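Local coordinates for protein fumarate lyase (Mesorhizobium sp., PDB 3C8T) that belongs to the fumarate lyase superfamily, a group of mainly helical enzymes that assemble as homotetramers round a bundle of long helices, at residues S11-K16 against G328-S333; D15-L20 against A121-R126; F237-S242 against R294-H299. All coordinates share one frame; numbering follows the deposited sequence.

Contact 1 of 3, residues S11-K16 against G328-S333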
ATOM      1  N   SER A  11     -23.016  -0.682   4.832  1.00 40.75           N
ATOM      2  CA  SER A  11     -21.735  -0.671   5.503  1.00 39.89           C
ATOM      3  C   SER A  11     -21.091  -2.065   5.581  1.00 38.71           C
ATOM      4  O   SER A  11     -21.768  -3.078   5.776  1.00 37.30           O
ATOM      5  CB  SER A  11     -21.868  -0.078   6.903  1.00 39.72           C
ATOM      6  OG  SER A  11     -20.616  -0.183   7.573  1.00 41.23           O
ATOM      7  N   PHE A  12     -19.778  -2.115   5.384  1.00 37.78           N
ATOM      8  CA  PHE A  12     -19.048  -3.357   5.655  1.00 37.74           C
ATOM      9  C   PHE A  12     -18.491  -3.425   7.091  1.00 37.92           C
ATOM     10  O   PHE A  12     -17.791  -4.374   7.417  1.00 39.67           O
ATOM     11  CB  PHE A  12     -17.942  -3.610   4.623  1.00 36.80           C
ATOM     12  CG  PHE A  12     -17.028  -2.433   4.404  1.00 35.39           C
ATOM     13  CD1 PHE A  12     -16.567  -2.134   3.130  1.00 34.17           C
ATOM     14  CD2 PHE A  12     -16.639  -1.621   5.473  1.00 31.36           C
ATOM     15  CE1 PHE A  12     -15.728  -1.019   2.926  1.00 35.82           C
ATOM     16  CE2 PHE A  12     -15.804  -0.517   5.281  1.00 33.37           C
ATOM     17  CZ  PHE A  12     -15.335  -0.213   4.009  1.00 32.13           C
ATOM     18  N   ALA A  13     -18.774  -2.423   7.929  1.00 38.01           N
ATOM     19  CA  ALA A  13     -18.291  -2.394   9.335  1.00 37.80           C
ATOM     20  C   ALA A  13     -19.312  -2.996  10.337  1.00 37.54           C
ATOM     21  O   ALA A  13     -20.535  -2.847  10.177  1.00 36.69           O
ATOM     22  CB  ALA A  13     -17.898  -0.972   9.733  1.00 37.42           C
ATOM     23  N   ASP A  14     -18.804  -3.712  11.341  1.00 37.19           N
ATOM     24  CA  ASP A  14     -19.652  -4.415  12.327  1.00 37.01           C
ATOM     25  C   ASP A  14     -19.960  -3.483  13.502  1.00 38.10           C
ATOM     26  O   ASP A  14     -19.051  -2.964  14.141  1.00 37.33           O
ATOM     27  CB  ASP A  14     -18.973  -5.711  12.798  1.00 36.41           C
ATOM     28  CG  ASP A  14     -19.785  -6.480  13.872  1.00 37.48           C
ATOM     29  OD1 ASP A  14     -20.943  -6.100  14.170  1.00 38.26           O
ATOM     30  OD2 ASP A  14     -19.236  -7.466  14.431  1.00 34.73           O
ATOM     31  N   ASP A  15     -21.252  -3.258  13.749  1.00 39.06           N
ATOM     32  CA  ASP A  15     -21.727  -2.400  14.848  1.00 40.22           C
ATOM     33  C   ASP A  15     -21.316  -2.888  16.242  1.00 39.31           C
ATOM     34  O   ASP A  15     -20.960  -2.073  17.094  1.00 39.63           O
ATOM     35  CB  ASP A  15     -23.251  -2.244  14.773  1.00 41.64           C
ATOM     36  CG  ASP A  15     -23.678  -1.250  13.705  1.00 45.44           C
ATOM     37  OD1 ASP A  15     -22.811  -0.729  12.963  1.00 46.63           O
ATOM     38  OD2 ASP A  15     -24.894  -0.969  13.628  1.00 50.87           O
ATOM     39  N   LYS A  16     -21.360  -4.197  16.468  1.00 38.70           N
ATOM     40  CA  LYS A  16     -20.840  -4.785  17.709  1.00 39.02           C
ATOM     41  C   LYS A  16     -19.357  -4.473  17.936  1.00 38.93           C
ATOM     42  O   LYS A  16     -18.917  -4.174  19.063  1.00 39.40           O
ATOM     43  CB  LYS A  16     -21.024  -6.282  17.682  1.00 39.46           C
ATOM     44  CG  LYS A  16     -22.459  -6.709  17.809  1.00 41.13           C
ATOM     45  CD  LYS A  16     -22.508  -8.218  17.919  1.00 45.17           C
ATOM     46  CE  LYS A  16     -23.931  -8.702  18.206  1.00 47.03           C
ATOM     47  NZ  LYS A  16     -24.821  -8.476  17.016  1.00 46.74           N
ATOM     48  N   GLY A 328      -9.571  -1.780  11.460  1.00 29.23           N
ATOM     49  CA  GLY A 328      -9.233  -3.150  10.972  1.00 27.45           C
ATOM     50  C   GLY A 328     -10.198  -4.163  11.577  1.00 28.01           C
ATOM     51  O   GLY A 328     -10.717  -5.030  10.860  1.00 27.25           O
ATOM     52  N   PHE A 329     -10.463  -4.039  12.887  1.00 27.41           N
ATOM     53  CA  PHE A 329     -11.373  -4.956  13.598  1.00 28.16           C
ATOM     54  C   PHE A 329     -12.821  -4.843  13.166  1.00 28.14           C
ATOM     55  O   PHE A 329     -13.470  -5.853  12.962  1.00 28.70           O
ATOM     56  CB  PHE A 329     -11.283  -4.816  15.140  1.00 27.66           C
ATOM     57  CG  PHE A 329     -10.293  -5.782  15.795  1.00 28.53           C
ATOM     58  CD1 PHE A 329     -10.657  -7.101  16.082  1.00 27.18           C
ATOM     59  CD2 PHE A 329      -8.996  -5.370  16.111  1.00 26.11           C
ATOM     60  CE1 PHE A 329      -9.752  -7.988  16.702  1.00 26.74           C
ATOM     61  CE2 PHE A 329      -8.069  -6.254  16.687  1.00 26.61           C
ATOM     62  CZ  PHE A 329      -8.451  -7.561  17.001  1.00 27.16           C
ATOM     63  N   ALA A 330     -13.315  -3.616  13.059  1.00 28.14           N
ATOM     64  CA  ALA A 330     -14.684  -3.351  12.683  1.00 28.57           C
ATOM     65  C   ALA A 330     -15.009  -3.865  11.281  1.00 28.30           C
ATOM     66  O   ALA A 330     -16.038  -4.532  11.073  1.00 29.69           O
ATOM     67  CB  ALA A 330     -14.965  -1.845  12.769  1.00 27.40           C
ATOM     68  N   VAL A 331     -14.155  -3.519  10.316  1.00 28.04           N
ATOM     69  CA  VAL A 331     -14.323  -3.940   8.927  1.00 26.82           C
ATOM     70  C   VAL A 331     -14.116  -5.464   8.767  1.00 27.23           C
ATOM     71  O   VAL A 331     -14.920  -6.139   8.112  1.00 26.68           O
ATOM     72  CB  VAL A 331     -13.359  -3.178   8.005  1.00 28.50           C
ATOM     73  CG1 VAL A 331     -13.453  -3.733   6.561  1.00 27.18           C
ATOM     74  CG2 VAL A 331     -13.628  -1.662   8.059  1.00 26.80           C
ATOM     75  N   ALA A 332     -13.067  -6.023   9.369  1.00 24.90           N
ATOM     76  CA  ALA A 332     -12.909  -7.467   9.235  1.00 26.05           C
ATOM     77  C   ALA A 332     -14.078  -8.264   9.830  1.00 25.66           C
ATOM     78  O   ALA A 332     -14.480  -9.277   9.285  1.00 26.29           O
ATOM     79  CB  ALA A 332     -11.552  -7.952   9.826  1.00 25.51           C
ATOM     80  N   SER A 333     -14.606  -7.791  10.952  1.00 26.09           N
ATOM     81  CA  SER A 333     -15.781  -8.362  11.571  1.00 27.05           C
ATOM     82  C   SER A 333     -17.024  -8.247  10.707  1.00 26.92           C
ATOM     83  O   SER A 333     -17.835  -9.176  10.652  1.00 27.62           O
ATOM     84  CB  SER A 333     -16.041  -7.682  12.932  1.00 27.38           C
ATOM     85  OG  SER A 333     -16.912  -8.459  13.759  1.00 29.36           O
TER
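Asp-14 and Ser-333 form a polar join between the N-terminal segment 11-16 and one turn of a long helix, 328-333. Followed outward from the backbone, the aspartate meets the serine at its first carbon: Asp-14 CB lies 3.5 Å from Ser-333 CB. CG then swings opposite the backbone N (chi1 178°), which carries the carboxylate across to the helix. There OD2 of Asp-14 accepts a short 2.6 Å bond from Ser-333 OG, using the anti lone pair, the one directed away from OD1. The other oxygen, OD1, turns back to its own segment. Asp-14 is the N-cap of helix 15-20, and its OD1 takes a weak bond of 3.0 Å from Lys-16 N. A short acidic side chain suits both tasks. OD2 also forms a salt bridge with Arg-126, whose NE also bonds to Ser-333 OG; the salt bridge should favour the charged carboxylate in this buried place.

Helix 315-344, to which 328-333 belongs, is one of the long helices of the fumarate lyase fold, and the loop before helix 15-20 lies across its flank. Asp-14 N donates to Ala-330 O at 2.9 Å, arriving 45° above the carbonyl plane, while Ala-13 CA makes a CA-H...O contact of 3.6 Å with the same Ala-330 O. Alanine suits so close a crossing, where Ala-13 CA comes within 4.3 Å of Val-331 CA. Phe-12 holds CG between its backbone N and carbonyl carbon (chi1 50°). Its ring thereby reaches Val-331: CE2 of Phe-12 is 3.7 Å from CG2 of Val-331, while CG1 of Val-331 lies over one ring face. Leu-288, Ala-291 and Ile-295 of helix 284-306 also touch Phe-12, and its ring meets that of His-319 of the second subunit.

Contact 2 of 3, residues D15-L20 against A121-R126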
ATOM      1  N   ASP A  15     -21.252  -3.258  13.749  1.00 39.06           N
ATOM      2  CA  ASP A  15     -21.727  -2.400  14.848  1.00 40.22           C
ATOM      3  C   ASP A  15     -21.316  -2.888  16.242  1.00 39.31           C
ATOM      4  O   ASP A  15     -20.960  -2.073  17.094  1.00 39.63           O
ATOM      5  CB  ASP A  15     -23.251  -2.244  14.773  1.00 41.64           C
ATOM      6  CG  ASP A  15     -23.678  -1.250  13.705  1.00 45.44           C
ATOM      7  OD1 ASP A  15     -22.811  -0.729  12.963  1.00 46.63           O
ATOM      8  OD2 ASP A  15     -24.894  -0.969  13.628  1.00 50.87           O
ATOM      9  N   LYS A  16     -21.360  -4.197  16.468  1.00 38.70           N
ATOM     10  CA  LYS A  16     -20.840  -4.785  17.709  1.00 39.02           C
ATOM     11  C   LYS A  16     -19.357  -4.473  17.936  1.00 38.93           C
ATOM     12  O   LYS A  16     -18.917  -4.174  19.063  1.00 39.40           O
ATOM     13  CB  LYS A  16     -21.024  -6.282  17.682  1.00 39.46           C
ATOM     14  CG  LYS A  16     -22.459  -6.709  17.809  1.00 41.13           C
ATOM     15  CD  LYS A  16     -22.508  -8.218  17.919  1.00 45.17           C
ATOM     16  CE  LYS A  16     -23.931  -8.702  18.206  1.00 47.03           C
ATOM     17  NZ  LYS A  16     -24.821  -8.476  17.016  1.00 46.74           N
ATOM     18  N   MET A  17     -18.604  -4.492  16.849  1.00 38.15           N
ATOM     19  CA  MET A  17     -17.193  -4.214  16.894  1.00 38.12           C
ATOM     20  C   MET A  17     -16.957  -2.705  17.030  1.00 38.57           C
ATOM     21  O   MET A  17     -16.055  -2.286  17.724  1.00 38.77           O
ATOM     22  CB  MET A  17     -16.512  -4.868  15.684  1.00 37.27           C
ATOM     23  CG  MET A  17     -15.059  -5.143  15.845  1.00 33.93           C
ATOM     24  SD  MET A  17     -14.542  -6.197  17.172  1.00 23.05           S
ATOM     25  CE  MET A  17     -14.274  -7.755  16.302  1.00 29.06           C
ATOM     26  N   ARG A  18     -17.824  -1.892  16.446  1.00 39.53           N
ATOM     27  CA  ARG A  18     -17.856  -0.465  16.769  1.00 41.30           C
ATOM     28  C   ARG A  18     -18.252  -0.123  18.237  1.00 41.90           C
ATOM     29  O   ARG A  18     -17.700   0.820  18.827  1.00 43.17           O
ATOM     30  CB  ARG A  18     -18.748   0.295  15.779  1.00 41.55           C
ATOM     31  CG  ARG A  18     -18.197   0.260  14.351  1.00 44.60           C
ATOM     32  CD  ARG A  18     -19.234   0.698  13.322  1.00 50.33           C
ATOM     33  NE  ARG A  18     -19.476   2.142  13.357  1.00 53.46           N
ATOM     34  CZ  ARG A  18     -20.677   2.699  13.499  1.00 57.59           C
ATOM     35  NH1 ARG A  18     -21.766   1.934  13.600  1.00 59.30           N
ATOM     36  NH2 ARG A  18     -20.798   4.022  13.531  1.00 57.18           N
ATOM     37  N   GLU A  19     -19.190  -0.857  18.829  1.00 41.90           N
ATOM     38  CA  GLU A  19     -19.524  -0.609  20.237  1.00 43.57           C
ATOM     39  C   GLU A  19     -18.323  -0.938  21.108  1.00 41.53           C
ATOM     40  O   GLU A  19     -17.937  -0.157  21.963  1.00 41.09           O
ATOM     41  CB  GLU A  19     -20.764  -1.377  20.710  1.00 42.99           C
ATOM     42  CG  GLU A  19     -21.193  -0.923  22.145  1.00 48.65           C
ATOM     43  CD  GLU A  19     -22.541  -1.497  22.613  1.00 49.85           C
ATOM     44  OE1 GLU A  19     -23.584  -0.815  22.430  1.00 58.55           O
ATOM     45  OE2 GLU A  19     -22.560  -2.635  23.160  1.00 58.79           O
ATOM     46  N   LEU A  20     -17.719  -2.091  20.846  1.00 40.53           N
ATOM     47  CA  LEU A  20     -16.466  -2.466  21.472  1.00 39.85           C
ATOM     48  C   LEU A  20     -15.322  -1.419  21.470  1.00 39.20           C
ATOM     49  O   LEU A  20     -14.608  -1.295  22.457  1.00 40.15           O
ATOM     50  CB  LEU A  20     -15.982  -3.750  20.855  1.00 39.42           C
ATOM     51  CG  LEU A  20     -14.623  -4.157  21.384  1.00 42.19           C
ATOM     52  CD1 LEU A  20     -14.682  -4.469  22.900  1.00 43.77           C
ATOM     53  CD2 LEU A  20     -14.106  -5.330  20.554  1.00 42.90           C
ATOM     54  N   ALA A 121     -12.327 -12.512  20.419  1.00 29.66           N
ATOM     55  CA  ALA A 121     -13.369 -13.523  20.706  1.00 30.27           C
ATOM     56  C   ALA A 121     -14.500 -13.422  19.699  1.00 30.11           C
ATOM     57  O   ALA A 121     -15.053 -14.449  19.268  1.00 31.08           O
ATOM     58  CB  ALA A 121     -13.910 -13.432  22.176  1.00 29.34           C
ATOM     59  N   LEU A 122     -14.818 -12.197  19.296  1.00 28.80           N
ATOM     60  CA  LEU A 122     -15.836 -11.980  18.283  1.00 29.01           C
ATOM     61  C   LEU A 122     -15.347 -12.425  16.888  1.00 29.79           C
ATOM     62  O   LEU A 122     -16.094 -13.057  16.132  1.00 30.80           O
ATOM     63  CB  LEU A 122     -16.292 -10.508  18.296  1.00 28.43           C
ATOM     64  CG  LEU A 122     -17.266 -10.083  17.199  1.00 29.88           C
ATOM     65  CD1 LEU A 122     -18.527 -11.036  17.150  1.00 28.34           C
ATOM     66  CD2 LEU A 122     -17.679  -8.609  17.443  1.00 27.41           C
ATOM     67  N   ILE A 123     -14.105 -12.097  16.540  1.00 29.39           N
ATOM     68  CA  ILE A 123     -13.502 -12.627  15.310  1.00 28.96           C
ATOM     69  C   ILE A 123     -13.508 -14.170  15.282  1.00 29.17           C
ATOM     70  O   ILE A 123     -13.891 -14.777  14.291  1.00 28.73           O
ATOM     71  CB  ILE A 123     -12.044 -12.105  15.114  1.00 27.72           C
ATOM     72  CG1 ILE A 123     -12.036 -10.587  14.870  1.00 26.37           C
ATOM     73  CG2 ILE A 123     -11.338 -12.878  14.005  1.00 26.43           C
ATOM     74  CD1 ILE A 123     -12.801 -10.106  13.620  1.00 21.48           C
ATOM     75  N   SER A 124     -13.094 -14.798  16.378  1.00 29.48           N
ATOM     76  CA  SER A 124     -13.061 -16.248  16.444  1.00 29.98           C
ATOM     77  C   SER A 124     -14.450 -16.871  16.207  1.00 31.22           C
ATOM     78  O   SER A 124     -14.593 -17.850  15.464  1.00 32.00           O
ATOM     79  CB  SER A 124     -12.474 -16.675  17.793  1.00 29.65           C
ATOM     80  OG  SER A 124     -12.573 -18.073  17.954  1.00 32.79           O
ATOM     81  N   ARG A 125     -15.464 -16.286  16.849  1.00 30.99           N
ATOM     82  CA  ARG A 125     -16.863 -16.666  16.724  1.00 31.41           C
ATOM     83  C   ARG A 125     -17.327 -16.576  15.242  1.00 30.66           C
ATOM     84  O   ARG A 125     -18.012 -17.453  14.734  1.00 30.80           O
ATOM     85  CB  ARG A 125     -17.641 -15.655  17.578  1.00 32.13           C
ATOM     86  CG  ARG A 125     -18.812 -16.125  18.280  1.00 35.96           C
ATOM     87  CD  ARG A 125     -20.041 -15.437  17.703  1.00 39.13           C
ATOM     88  NE  ARG A 125     -20.362 -14.083  18.174  1.00 38.73           N
ATOM     89  CZ  ARG A 125     -21.142 -13.277  17.449  1.00 36.86           C
ATOM     90  NH1 ARG A 125     -21.623 -13.724  16.297  1.00 35.45           N
ATOM     91  NH2 ARG A 125     -21.481 -12.065  17.857  1.00 38.69           N
ATOM     92  N   ARG A 126     -16.949 -15.512  14.546  1.00 29.81           N
ATOM     93  CA  ARG A 126     -17.352 -15.358  13.146  1.00 28.71           C
ATOM     94  C   ARG A 126     -16.596 -16.340  12.220  1.00 27.74           C
ATOM     95  O   ARG A 126     -17.169 -16.896  11.267  1.00 27.85           O
ATOM     96  CB  ARG A 126     -17.200 -13.912  12.678  1.00 28.39           C
ATOM     97  CG  ARG A 126     -17.841 -12.876  13.586  1.00 30.18           C
ATOM     98  CD  ARG A 126     -18.390 -11.791  12.708  1.00 31.36           C
ATOM     99  NE  ARG A 126     -19.058 -10.720  13.424  1.00 34.72           N
ATOM    100  CZ  ARG A 126     -20.350 -10.711  13.749  1.00 34.11           C
ATOM    101  NH1 ARG A 126     -21.129 -11.739  13.466  1.00 31.36           N
ATOM    102  NH2 ARG A 126     -20.843  -9.678  14.404  1.00 34.94           N
TER
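Met-17 and Leu-122 run past each other in opposite directions, bringing Met-17 CE to 3.7 Å from Leu-122 CD2. Bends at chi2 and chi3 turn the thioether so that its methyl also meets Ile-123, whose side chain crosses it at about a right angle; there Met-17 CE is 3.9 Å from Ile-123 CD1. A flexible, unbranched methionine is well suited to filling the angle between two branched neighbours.

Nearer the surface, Lys-16 works through its carbons. Its CB touches Leu-122 CD2 at 4.1 Å. Further out, its CD stands at the edge of the Arg-125 guanidinium, close to that group's plane, the two chains crossing nearly perpendicularly. Leu-122 CD1 lies over one face of the guanidinium of Arg-125 and of Arg-126, off-centre in both cases, 3.1 Å above the plane of Arg-125 and 3.5 Å above that of Arg-126. The charge of Arg-126 is met by Asp-14 and Glu-340, beyond this pair of segments.

With segment axes 11.5 Å apart, a spacing bridged by long side chains, and directions at 167°, this is an antiparallel helix pair in which the short N-terminal helix 15-20 packs against helix 104-140 of the mainly helical lyase fold.

Contact 3 of 3, residues F237-S242 against R294-H299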
ATOM      1  N   PHE A 237      -3.076 -10.394  10.468  1.00 24.91           N
ATOM      2  CA  PHE A 237      -3.910 -11.559  10.526  1.00 24.29           C
ATOM      3  C   PHE A 237      -5.336 -11.217  10.033  1.00 25.21           C
ATOM      4  O   PHE A 237      -5.911 -11.957   9.255  1.00 24.58           O
ATOM      5  CB  PHE A 237      -3.937 -12.170  11.945  1.00 25.13           C
ATOM      6  CG  PHE A 237      -5.092 -13.198  12.151  1.00 24.86           C
ATOM      7  CD1 PHE A 237      -5.006 -14.483  11.608  1.00 25.73           C
ATOM      8  CD2 PHE A 237      -6.265 -12.828  12.777  1.00 24.26           C
ATOM      9  CE1 PHE A 237      -6.054 -15.396  11.742  1.00 24.26           C
ATOM     10  CE2 PHE A 237      -7.328 -13.730  12.933  1.00 25.08           C
ATOM     11  CZ  PHE A 237      -7.212 -15.021  12.408  1.00 24.42           C
ATOM     12  N   LEU A 238      -5.908 -10.109  10.504  1.00 25.96           N
ATOM     13  CA  LEU A 238      -7.199  -9.638   9.974  1.00 26.51           C
ATOM     14  C   LEU A 238      -7.207  -9.504   8.461  1.00 26.06           C
ATOM     15  O   LEU A 238      -8.173  -9.876   7.798  1.00 25.78           O
ATOM     16  CB  LEU A 238      -7.640  -8.293  10.626  1.00 25.58           C
ATOM     17  CG  LEU A 238      -7.881  -8.437  12.157  1.00 26.87           C
ATOM     18  CD1 LEU A 238      -8.160  -7.110  12.844  1.00 23.43           C
ATOM     19  CD2 LEU A 238      -8.921  -9.491  12.541  1.00 24.65           C
ATOM     20  N   ALA A 239      -6.137  -8.922   7.939  1.00 25.95           N
ATOM     21  CA  ALA A 239      -5.940  -8.777   6.495  1.00 26.12           C
ATOM     22  C   ALA A 239      -5.830 -10.114   5.754  1.00 25.92           C
ATOM     23  O   ALA A 239      -6.288 -10.218   4.616  1.00 27.02           O
ATOM     24  CB  ALA A 239      -4.730  -7.895   6.198  1.00 23.95           C
ATOM     25  N   LEU A 240      -5.253 -11.130   6.389  1.00 26.28           N
ATOM     26  CA  LEU A 240      -5.105 -12.450   5.743  1.00 26.61           C
ATOM     27  C   LEU A 240      -6.458 -13.157   5.636  1.00 26.50           C
ATOM     28  O   LEU A 240      -6.798 -13.705   4.578  1.00 26.20           O
ATOM     29  CB  LEU A 240      -4.113 -13.311   6.544  1.00 27.09           C
ATOM     30  CG  LEU A 240      -3.476 -14.536   5.875  1.00 27.72           C
ATOM     31  CD1 LEU A 240      -2.331 -14.083   4.945  1.00 27.06           C
ATOM     32  CD2 LEU A 240      -2.920 -15.464   6.957  1.00 27.57           C
ATOM     33  N   VAL A 241      -7.230 -13.145   6.731  1.00 25.65           N
ATOM     34  CA  VAL A 241      -8.601 -13.655   6.717  1.00 24.82           C
ATOM     35  C   VAL A 241      -9.451 -12.954   5.640  1.00 25.65           C
ATOM     36  O   VAL A 241     -10.197 -13.612   4.912  1.00 25.65           O
ATOM     37  CB  VAL A 241      -9.262 -13.495   8.088  1.00 25.69           C
ATOM     38  CG1 VAL A 241     -10.724 -13.955   8.069  1.00 24.63           C
ATOM     39  CG2 VAL A 241      -8.477 -14.247   9.137  1.00 21.88           C
ATOM     40  N   SER A 242      -9.324 -11.626   5.542  1.00 25.65           N
ATOM     41  CA  SER A 242     -10.071 -10.808   4.582  1.00 25.68           C
ATOM     42  C   SER A 242      -9.724 -11.231   3.162  1.00 25.77           C
ATOM     43  O   SER A 242     -10.599 -11.314   2.304  1.00 27.02           O
ATOM     44  CB  SER A 242      -9.753  -9.323   4.782  1.00 24.68           C
ATOM     45  OG  SER A 242     -10.118  -8.952   6.130  1.00 27.08           O
ATOM     46  N   ARG A 294      -9.746  -4.936   0.826  1.00 27.79           N
ATOM     47  CA  ARG A 294      -8.746  -3.914   0.488  1.00 29.23           C
ATOM     48  C   ARG A 294      -8.535  -2.890   1.600  1.00 29.11           C
ATOM     49  O   ARG A 294      -7.432  -2.362   1.736  1.00 30.61           O
ATOM     50  CB  ARG A 294      -9.179  -3.105  -0.745  1.00 29.57           C
ATOM     51  CG  ARG A 294      -8.884  -3.676  -2.040  1.00 32.17           C
ATOM     52  CD  ARG A 294      -9.292  -5.120  -2.125  1.00 39.02           C
ATOM     53  NE  ARG A 294      -8.888  -5.693  -3.405  1.00 42.98           N
ATOM     54  CZ  ARG A 294      -9.754  -6.139  -4.305  1.00 45.95           C
ATOM     55  NH1 ARG A 294     -11.052  -6.077  -4.045  1.00 45.01           N
ATOM     56  NH2 ARG A 294      -9.328  -6.648  -5.457  1.00 46.27           N
ATOM     57  N   ILE A 295      -9.599  -2.551   2.335  1.00 28.16           N
ATOM     58  CA  ILE A 295      -9.511  -1.567   3.412  1.00 27.42           C
ATOM     59  C   ILE A 295      -8.747  -2.170   4.609  1.00 27.60           C
ATOM     60  O   ILE A 295      -7.915  -1.496   5.246  1.00 27.55           O
ATOM     61  CB  ILE A 295     -10.914  -1.126   3.901  1.00 27.86           C
ATOM     62  CG1 ILE A 295     -11.710  -0.389   2.817  1.00 28.27           C
ATOM     63  CG2 ILE A 295     -10.809  -0.312   5.197  1.00 26.80           C
ATOM     64  CD1 ILE A 295     -11.005   0.775   2.267  1.00 31.91           C
ATOM     65  N   VAL A 296      -9.042  -3.430   4.923  1.00 26.32           N
ATOM     66  CA  VAL A 296      -8.298  -4.168   5.968  1.00 26.24           C
ATOM     67  C   VAL A 296      -6.820  -4.295   5.564  1.00 25.89           C
ATOM     68  O   VAL A 296      -5.944  -4.017   6.360  1.00 25.50           O
ATOM     69  CB  VAL A 296      -8.906  -5.572   6.246  1.00 25.65           C
ATOM     70  CG1 VAL A 296      -8.143  -6.252   7.406  1.00 28.43           C
ATOM     71  CG2 VAL A 296     -10.358  -5.419   6.637  1.00 26.06           C
ATOM     72  N   ARG A 297      -6.557  -4.665   4.306  1.00 26.18           N
ATOM     73  CA  ARG A 297      -5.194  -4.658   3.789  1.00 26.60           C
ATOM     74  C   ARG A 297      -4.512  -3.307   4.055  1.00 26.05           C
ATOM     75  O   ARG A 297      -3.377  -3.268   4.486  1.00 25.49           O
ATOM     76  CB  ARG A 297      -5.176  -4.980   2.301  1.00 26.47           C
ATOM     77  CG  ARG A 297      -3.757  -4.976   1.654  1.00 28.20           C
ATOM     78  CD  ARG A 297      -3.839  -4.765   0.106  1.00 29.55           C
ATOM     79  NE  ARG A 297      -4.200  -3.375  -0.195  1.00 32.56           N
ATOM     80  CZ  ARG A 297      -4.660  -2.886  -1.357  1.00 31.07           C
ATOM     81  NH1 ARG A 297      -4.840  -3.656  -2.433  1.00 27.49           N
ATOM     82  NH2 ARG A 297      -4.973  -1.590  -1.415  1.00 29.50           N
ATOM     83  N   ASN A 298      -5.204  -2.205   3.785  1.00 26.69           N
ATOM     84  CA  ASN A 298      -4.655  -0.866   4.067  1.00 26.98           C
ATOM     85  C   ASN A 298      -4.395  -0.669   5.561  1.00 26.75           C
ATOM     86  O   ASN A 298      -3.390  -0.093   5.935  1.00 26.31           O
ATOM     87  CB  ASN A 298      -5.624   0.219   3.607  1.00 27.10           C
ATOM     88  CG  ASN A 298      -5.560   0.473   2.109  1.00 29.85           C
ATOM     89  OD1 ASN A 298      -4.758  -0.146   1.356  1.00 30.39           O
ATOM     90  ND2 ASN A 298      -6.401   1.392   1.660  1.00 30.72           N
ATOM     91  N   HIS A 299      -5.304  -1.133   6.421  1.00 26.69           N
ATOM     92  CA  HIS A 299      -5.006  -1.044   7.873  1.00 26.71           C
ATOM     93  C   HIS A 299      -3.747  -1.871   8.245  1.00 26.22           C
ATOM     94  O   HIS A 299      -3.006  -1.476   9.128  1.00 26.03           O
ATOM     95  CB  HIS A 299      -6.233  -1.370   8.745  1.00 26.55           C
ATOM     96  CG  HIS A 299      -7.386  -0.416   8.529  1.00 27.42           C
ATOM     97  ND1 HIS A 299      -7.266   0.952   8.693  1.00 29.68           N
ATOM     98  CD2 HIS A 299      -8.664  -0.633   8.130  1.00 28.03           C
ATOM     99  CE1 HIS A 299      -8.423   1.531   8.414  1.00 30.48           C
ATOM    100  NE2 HIS A 299      -9.285   0.592   8.065  1.00 29.91           N
TER
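Arg-297, whose CA lies 4.1 Å from Ala-239 CB, carries its guanidinium away from the partner helix. At that group's edge, in its plane, sits Asn-298 OD1, to which NH2 of Arg-297 donates at 3.1 Å in a nearly straight bond (168°). Stronger partners are Asp-305 of the second subunit and Asp-305 of the third, two carboxylates that meet the buried charge where chains come together. Phe-237, whose side chain leaves its backbone away from 294-299, has Val-241 CG2 over one ring face.

Helices 229-255 and 284-306 run antiparallel here, at 159° with segment axes only 8.3 Å apart, within the long-helix bundle through which lyases of this superfamily tetramerise. The small Ala-239 and Ser-242 permit that closeness, and Val-296 fits against them. Its CG1 presses on the backbone, Val-296 CG1 being 3.4 Å from Ala-239 N, and the same Val-296 methyl is 3.8 Å from Leu-238 CB. Both Val-296 methyls lie 3.6 Å from Ser-242 OG. That hydroxyl, placed beside its own backbone N (chi1 -59°), can face a valine because its polar atom is satisfied within its helix: Ser-242 OG donates to Leu-238 O at 2.7 Å. Ser-242 N reaches the same carbonyl from the opposite face.

How the contacts relate
The three contacts lie close together near the centre of the folded subunit. The centres of contacts 1 and 2 are about 8 Å apart, those of contacts 1 and 3 about 11 Å, and those of contacts 2 and 3 about 15 Å. Contacts 1 and 2 share Asp-15 and Lys-16 at the start of helix 15-20; contact 1 adds the loop before it, and Arg-126 ties them together. Contact 3 is nested within the span of chain closed by contact 1 and follows contact 2. Phe-329 and Val-331 pack on Leu-238 and Val-296, respectively. The N-terminal segment is thus joined through helix 315-344 to helices 229-255 and 284-306, where subunits meet.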